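Local atomic coordinates of octopine dehydrogenase (Pecten maximus, PDB entry 3C7A), a protein that catalyses the reductive condensation of L-arginine with pyruvate, using NADH, to form D-octopine, and the reverse NAD-dependent oxidation. Residues A[160-165]-A[190-195]; A[281-286]-A[300-305]. One frame throughout, in Å; residues are numbered along the deposited sequence. Where two conformers were deposited one is given.

Interaction 1. Residues A[160-165]-A[190-195]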
loop_
_atom_site.group_PDB
_atom_site.type_symbol
_atom_site.label_atom_id
_atom_site.label_comp_id
_atom_site.label_asym_id
_atom_site.label_seq_id
_atom_site.Cartn_x
_atom_site.Cartn_y
_atom_site.Cartn_z
ATOM N N LEU A 160 -11.476 12.928 8.563
ATOM C CA LEU A 160 -11.288 12.937 10.018
ATOM C C LEU A 160 -9.924 13.491 10.448
ATOM O O LEU A 160 -9.792 14.020 11.555
ATOM C CB LEU A 160 -11.497 11.534 10.612
ATOM C CG LEU A 160 -12.887 10.876 10.712
ATOM C CD1 LEU A 160 -13.954 11.811 11.293
ATOM C CD2 LEU A 160 -13.350 10.280 9.381
ATOM N N GLY A 161 -8.922 13.364 9.578
ATOM C CA GLY A 161 -7.568 13.861 9.850
ATOM C C GLY A 161 -6.627 13.774 8.655
ATOM O O GLY A 161 -6.863 12.992 7.732
ATOM N N THR A 162 -5.560 14.575 8.684
ATOM C CA THR A 162 -4.573 14.643 7.595
ATOM C C THR A 162 -3.135 14.593 8.136
ATOM O O THR A 162 -2.795 15.314 9.080
ATOM C CB THR A 162 -4.763 15.929 6.740
ATOM O OG1 THR A 162 -6.116 16.009 6.274
ATOM C CG2 THR A 162 -3.817 15.949 5.538
ATOM N N LYS A 163 -2.304 13.744 7.528
ATOM C CA LYS A 163 -0.883 13.606 7.887
ATOM C C LYS A 163 -0.106 14.908 7.654
ATOM O O LYS A 163 -0.448 15.687 6.763
ATOM C CB LYS A 163 -0.228 12.475 7.080
ATOM C CG LYS A 163 -0.845 11.087 7.262
ATOM C CD LYS A 163 -0.220 10.325 8.422
ATOM C CE LYS A 163 -0.695 8.879 8.451
ATOM N NZ LYS A 163 -0.111 8.116 9.591
ATOM N N SER A 164 0.939 15.133 8.452
ATOM C CA SER A 164 1.762 16.342 8.321
ATOM C C SER A 164 2.869 16.227 7.260
ATOM O O SER A 164 3.174 17.210 6.577
ATOM C CB SER A 164 2.338 16.775 9.678
ATOM O OG SER A 164 3.203 15.793 10.222
ATOM N N VAL A 165 3.462 15.037 7.136
ATOM C CA VAL A 165 4.483 14.742 6.107
ATOM C C VAL A 165 4.247 13.371 5.444
ATOM O O VAL A 165 3.582 12.511 6.029
ATOM C CB VAL A 165 5.939 14.806 6.674
ATOM C CG1 VAL A 165 6.346 16.244 7.001
ATOM C CG2 VAL A 165 6.108 13.895 7.893
ATOM N N ALA A 190 -2.031 22.550 0.906
ATOM C CA ALA A 190 -0.963 22.919 1.847
ATOM C C ALA A 190 -0.350 21.731 2.596
ATOM O O ALA A 190 0.866 21.691 2.817
ATOM C CB ALA A 190 -1.463 23.972 2.834
ATOM N N GLU A 191 -1.195 20.778 2.991
ATOM C CA GLU A 191 -0.757 19.581 3.717
ATOM C C GLU A 191 -1.256 18.301 3.034
ATOM O O GLU A 191 -2.336 18.307 2.435
ATOM C CB GLU A 191 -1.246 19.623 5.170
ATOM C CG GLU A 191 -0.447 20.557 6.079
ATOM C CD GLU A 191 -0.835 20.434 7.547
ATOM O OE1 GLU A 191 -2.045 20.471 7.861
ATOM O OE2 GLU A 191 0.077 20.309 8.392
ATOM N N PRO A 192 -0.474 17.201 3.111
ATOM C CA PRO A 192 0.863 17.050 3.710
ATOM C C PRO A 192 1.989 17.576 2.817
ATOM O O PRO A 192 1.794 17.746 1.610
ATOM C CB PRO A 192 1.011 15.527 3.876
ATOM C CG PRO A 192 -0.311 14.923 3.452
ATOM C CD PRO A 192 -0.954 15.923 2.558
ATOM N N VAL A 193 3.155 17.829 3.416
ATOM C CA VAL A 193 4.355 18.236 2.674
ATOM C C VAL A 193 5.100 16.989 2.173
ATOM O O VAL A 193 5.532 16.155 2.974
ATOM C CB VAL A 193 5.303 19.124 3.540
ATOM C CG1 VAL A 193 6.490 19.620 2.719
ATOM C CG2 VAL A 193 4.549 20.309 4.143
ATOM N N PHE A 194 5.246 16.871 0.853
ATOM C CA PHE A 194 5.855 15.686 0.228
ATOM C C PHE A 194 7.375 15.787 0.043
ATOM O O PHE A 194 7.916 16.880 -0.146
ATOM C CB PHE A 194 5.204 15.377 -1.133
ATOM C CG PHE A 194 3.717 15.097 -1.069
ATOM C CD1 PHE A 194 3.162 14.368 -0.017
ATOM C CD2 PHE A 194 2.880 15.533 -2.092
ATOM C CE1 PHE A 194 1.789 14.106 0.028
ATOM C CE2 PHE A 194 1.508 15.272 -2.058
ATOM C CZ PHE A 194 0.963 14.557 -0.996
ATOM N N ARG A 195 8.044 14.633 0.091
ATOM C CA ARG A 195 9.479 14.515 -0.209
ATOM C C ARG A 195 9.784 13.240 -1.016
ATOM O O ARG A 195 8.946 12.337 -1.099
ATOM C CB ARG A 195 10.315 14.556 1.082
ATOM C CG ARG A 195 10.227 13.295 1.942
ATOM C CD ARG A 195 11.003 13.434 3.248
ATOM N NE ARG A 195 11.048 12.176 3.995
ATOM C CZ ARG A 195 10.102 11.752 4.832
ATOM N NH1 ARG A 195 9.013 12.481 5.050
ATOM N NH2 ARG A 195 10.246 10.590 5.457
HETATM O O HOH W 1 3.141 20.164 7.820
#

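Interaction 2. Residues A[281-286]-A[300-305]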
loop_
_atom_site.group_PDB
_atom_site.type_symbol
_atom_site.label_atom_id
_atom_site.label_comp_id
_atom_site.label_asym_id
_atom_site.label_seq_id
_atom_site.Cartn_x
_atom_site.Cartn_y
_atom_site.Cartn_z
ATOM N N GLU A 281 11.243 8.442 16.564
ATOM C CA GLU A 281 11.313 9.598 15.666
ATOM C C GLU A 281 9.945 10.205 15.326
ATOM O O GLU A 281 9.854 11.409 15.065
ATOM C CB GLU A 281 12.048 9.233 14.368
ATOM C CG GLU A 281 13.575 9.163 14.482
ATOM C CD GLU A 281 14.263 8.748 13.179
ATOM O OE1 GLU A 281 13.565 8.375 12.209
ATOM O OE2 GLU A 281 15.511 8.789 13.127
ATOM N N TYR A 282 8.894 9.381 15.345
ATOM C CA TYR A 282 7.561 9.776 14.867
ATOM C C TYR A 282 6.495 9.863 15.970
ATOM O O TYR A 282 5.546 10.645 15.866
ATOM C CB TYR A 282 7.102 8.814 13.756
ATOM C CG TYR A 282 5.721 9.087 13.189
ATOM C CD1 TYR A 282 5.514 10.108 12.258
ATOM C CD2 TYR A 282 4.624 8.316 13.573
ATOM C CE1 TYR A 282 4.247 10.358 11.733
ATOM C CE2 TYR A 282 3.353 8.558 13.055
ATOM C CZ TYR A 282 3.173 9.578 12.136
ATOM O OH TYR A 282 1.919 9.819 11.621
ATOM N N TYR A 283 6.641 9.046 17.013
ATOM C CA TYR A 283 5.643 8.996 18.093
ATOM C C TYR A 283 6.104 9.592 19.434
ATOM O O TYR A 283 5.509 9.303 20.477
ATOM C CB TYR A 283 5.152 7.556 18.312
ATOM C CG TYR A 283 4.090 7.079 17.340
ATOM C CD1 TYR A 283 2.818 7.657 17.323
ATOM C CD2 TYR A 283 4.348 6.031 16.457
ATOM C CE1 TYR A 283 1.837 7.214 16.440
ATOM C CE2 TYR A 283 3.372 5.578 15.570
ATOM C CZ TYR A 283 2.121 6.175 15.566
ATOM O OH TYR A 283 1.154 5.733 14.691
ATOM N N HIS A 284 7.137 10.434 19.405
ATOM C CA HIS A 284 7.764 10.949 20.634
ATOM C C HIS A 284 6.823 11.701 21.589
ATOM O O HIS A 284 6.971 11.604 22.810
ATOM C CB HIS A 284 8.996 11.805 20.308
ATOM C CG HIS A 284 8.697 13.012 19.474
ATOM N ND1 HIS A 284 8.265 14.204 20.017
ATOM C CD2 HIS A 284 8.773 13.214 18.137
ATOM C CE1 HIS A 284 8.083 15.086 19.049
ATOM N NE2 HIS A 284 8.386 14.511 17.899
ATOM N N GLU A 285 5.862 12.437 21.034
ATOM C CA GLU A 285 4.942 13.248 21.837
ATOM C C GLU A 285 3.850 12.423 22.536
ATOM O O GLU A 285 3.226 12.896 23.490
ATOM C CB GLU A 285 4.312 14.357 20.981
ATOM C CG GLU A 285 3.867 15.585 21.779
ATOM C CD GLU A 285 3.136 16.626 20.940
ATOM O OE1 GLU A 285 3.404 16.729 19.722
ATOM O OE2 GLU A 285 2.292 17.353 21.511
ATOM N N ASP A 286 3.637 11.192 22.066
ATOM C CA ASP A 286 2.570 10.326 22.584
ATOM C C ASP A 286 3.048 9.218 23.533
ATOM O O ASP A 286 2.236 8.607 24.231
ATOM C CB ASP A 286 1.769 9.716 21.425
ATOM C CG ASP A 286 0.982 10.757 20.639
ATOM O OD1 ASP A 286 0.243 11.552 21.258
ATOM O OD2 ASP A 286 1.095 10.770 19.396
ATOM N N ASN A 300 1.993 3.825 24.347
ATOM C CA ASN A 300 1.646 4.765 23.276
ATOM C C ASN A 300 0.188 5.219 23.395
ATOM O O ASN A 300 -0.731 4.396 23.358
ATOM C CB ASN A 300 1.908 4.133 21.900
ATOM C CG ASN A 300 1.813 5.135 20.744
ATOM O OD1 ASN A 300 1.417 6.289 20.920
ATOM N ND2 ASN A 300 2.182 4.683 19.550
ATOM N N LYS A 301 -0.009 6.531 23.532
ATOM C CA LYS A 301 -1.339 7.122 23.738
ATOM C C LYS A 301 -2.279 7.002 22.535
ATOM O O LYS A 301 -3.501 6.983 22.702
ATOM C CB LYS A 301 -1.221 8.593 24.153
ATOM C CG LYS A 301 -0.868 8.806 25.618
ATOM C CD LYS A 301 -0.858 10.286 25.973
ATOM C CE LYS A 301 -0.588 10.499 27.456
ATOM N NZ LYS A 301 -0.690 11.937 27.842
ATOM N N SER A 302 -1.712 6.923 21.333
ATOM C CA SER A 302 -2.508 6.829 20.105
ATOM C C SER A 302 -3.179 5.462 19.906
ATOM O O SER A 302 -4.105 5.335 19.101
ATOM C CB SER A 302 -1.664 7.201 18.879
ATOM O OG SER A 302 -0.571 6.314 18.720
ATOM N N TYR A 303 -2.717 4.452 20.643
ATOM C CA TYR A 303 -3.287 3.102 20.568
ATOM C C TYR A 303 -4.354 2.832 21.643
ATOM O O TYR A 303 -4.698 1.676 21.909
ATOM C CB TYR A 303 -2.180 2.040 20.660
ATOM C CG TYR A 303 -1.201 1.999 19.498
ATOM C CD1 TYR A 303 -1.609 2.284 18.192
ATOM C CD2 TYR A 303 0.132 1.636 19.705
ATOM C CE1 TYR A 303 -0.710 2.234 17.127
ATOM C CE2 TYR A 303 1.038 1.579 18.648
ATOM C CZ TYR A 303 0.610 1.880 17.363
ATOM O OH TYR A 303 1.504 1.823 16.318
ATOM N N LYS A 304 -4.877 3.899 22.245
ATOM C CA LYS A 304 -5.831 3.798 23.354
ATOM C C LYS A 304 -7.189 3.220 22.933
ATOM O O LYS A 304 -7.890 3.801 22.100
ATOM C CB LYS A 304 -6.015 5.175 24.011
ATOM C CG LYS A 304 -6.931 5.197 25.229
ATOM C CD LYS A 304 -7.285 6.628 25.617
ATOM C CE LYS A 304 -8.214 6.678 26.825
ATOM N NZ LYS A 304 -7.519 6.321 28.097
ATOM N N GLY A 305 -7.537 2.070 23.509
ATOM C CA GLY A 305 -8.867 1.471 23.353
ATOM C C GLY A 305 -9.118 0.575 22.148
ATOM O O GLY A 305 -10.268 0.226 21.869
#

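Interaction 1. Residues A[160-165]-A[190-195]
Pro192 lays CB and CG of its ring against the carbonyl oxygen of Lys163, where strand 156-171 is interrupted. This is the tight part of the contact: Pro192 CB comes within 3.2 Å of Lys163 O, and Pro192 CG lies 3.4 Å from the same oxygen. The peptide bond before Pro192 is cis, turning the chain just ahead of strand 193-196. One residue on, Val193 N donates to Ser164 O over 3.2 Å in a nearly straight bond (170° at the hydrogen), although the donor stands 39° out of the carbonyl plane. Val193 O answers with a CH-O contact to Val165 CA at 3.6 Å, and Val165 and Val193 form a parallel bridge with both side chains on one face of the sheet. Gln185 of helix 180-188 bonds to Pro192 O and Phe194 N, tying the second strand to the helix of this beta-alpha-beta unit.

The margins are looser. Thr162 turns its methyl CG2, anti to the backbone N, across the proline ring at about a right angle, no closer than 4.1 Å to Pro192 CD. Val165 CB lies at the edge of the Arg195 guanidinium, near its plane, 4.2 Å from Arg195 NH1. On the Glu191 side a water bridges the two segments, donating to both Glu191 OE2 (3.1 Å) and Ser164 O. Direct bonding between these segments comes down to one hydrogen bond, from a backbone amide; Pro192 packing and the water, which links the glutamate carboxylate to Ser164 in the strand break, probably supplement it, while backbone bonds of Arg195 with Leu166 and Ala168 carry the pairing on.

Interaction 2. Residues A[281-286]-A[300-305]
Tyr283 takes the amide of Asn300 over one face of its ring, with Asn300 ND2 3.7 Å above the ring plane and over its centre. The amide plane is turned 68° from the ring, so the amide nitrogen, not the flat of the group, is presented to the aromatic face. Ser302 OG approaches the same ring obliquely, 3.4 Å from Tyr283 CE1. Beside this pair the backbones meet directly: Lys301 N donates to Asp286 O over 3.1 Å (157° at the hydrogen), and the first carbons of the Lys301 side chain lie along that oxygen before the extended chain leads its amine away. Asp286 CB also packs 3.5 Å from Asn300 OD1.

The next shell fixes the amide. Asn300 CG is anti to its backbone N (chi1 -170°), bringing OD1 back to an Asx turn in which it accepts from Ser302 N at 3.2 Å and from Ser302 OG at 3.0 Å. Both donors come from the same face of the amide, tilted out of its plane, and would restrain the amide's rotation, with ND2 over the tyrosine. A leucine in place of Asn300 would probably leave the Ser302 amide and hydroxyl without their shared acceptor and free the turn to shift from the Tyr283 ring. On the other side of the contact, Asp286 N bonds to Tyr283 O, turning the chain so that ring and Asp286 carbonyl both face 300-305.

Farther out, Gln236 makes a weak bond to Asn300 O, and the Tyr303 ring stacks on Tyr235. Within the alpha-helical domain, the contact thus joins the chain leaving helix 275-282 to the loop between helix 293-298 and strand 310-313.

After the earlier strands and helices of the nucleotide-binding half, the chain runs through strand 156-171, then helix 180-188, and interaction 1 closes that crossover at strand 193-196, 24 residues intervening between its segments. It next enters the alpha-helical domain, where interaction 2 closes a shorter excursion of 13 residues around helix 293-298. The two loops follow in series, neither nesting nor crossing. One ties strands of the nucleotide-binding half, the other a helix end to a loop of the helical half. Their centres lie 18 Å apart, and Lys163 and Tyr282 approach each other between them through a weak NZ to OH bond, doubtful because Tyr282 has two conformers.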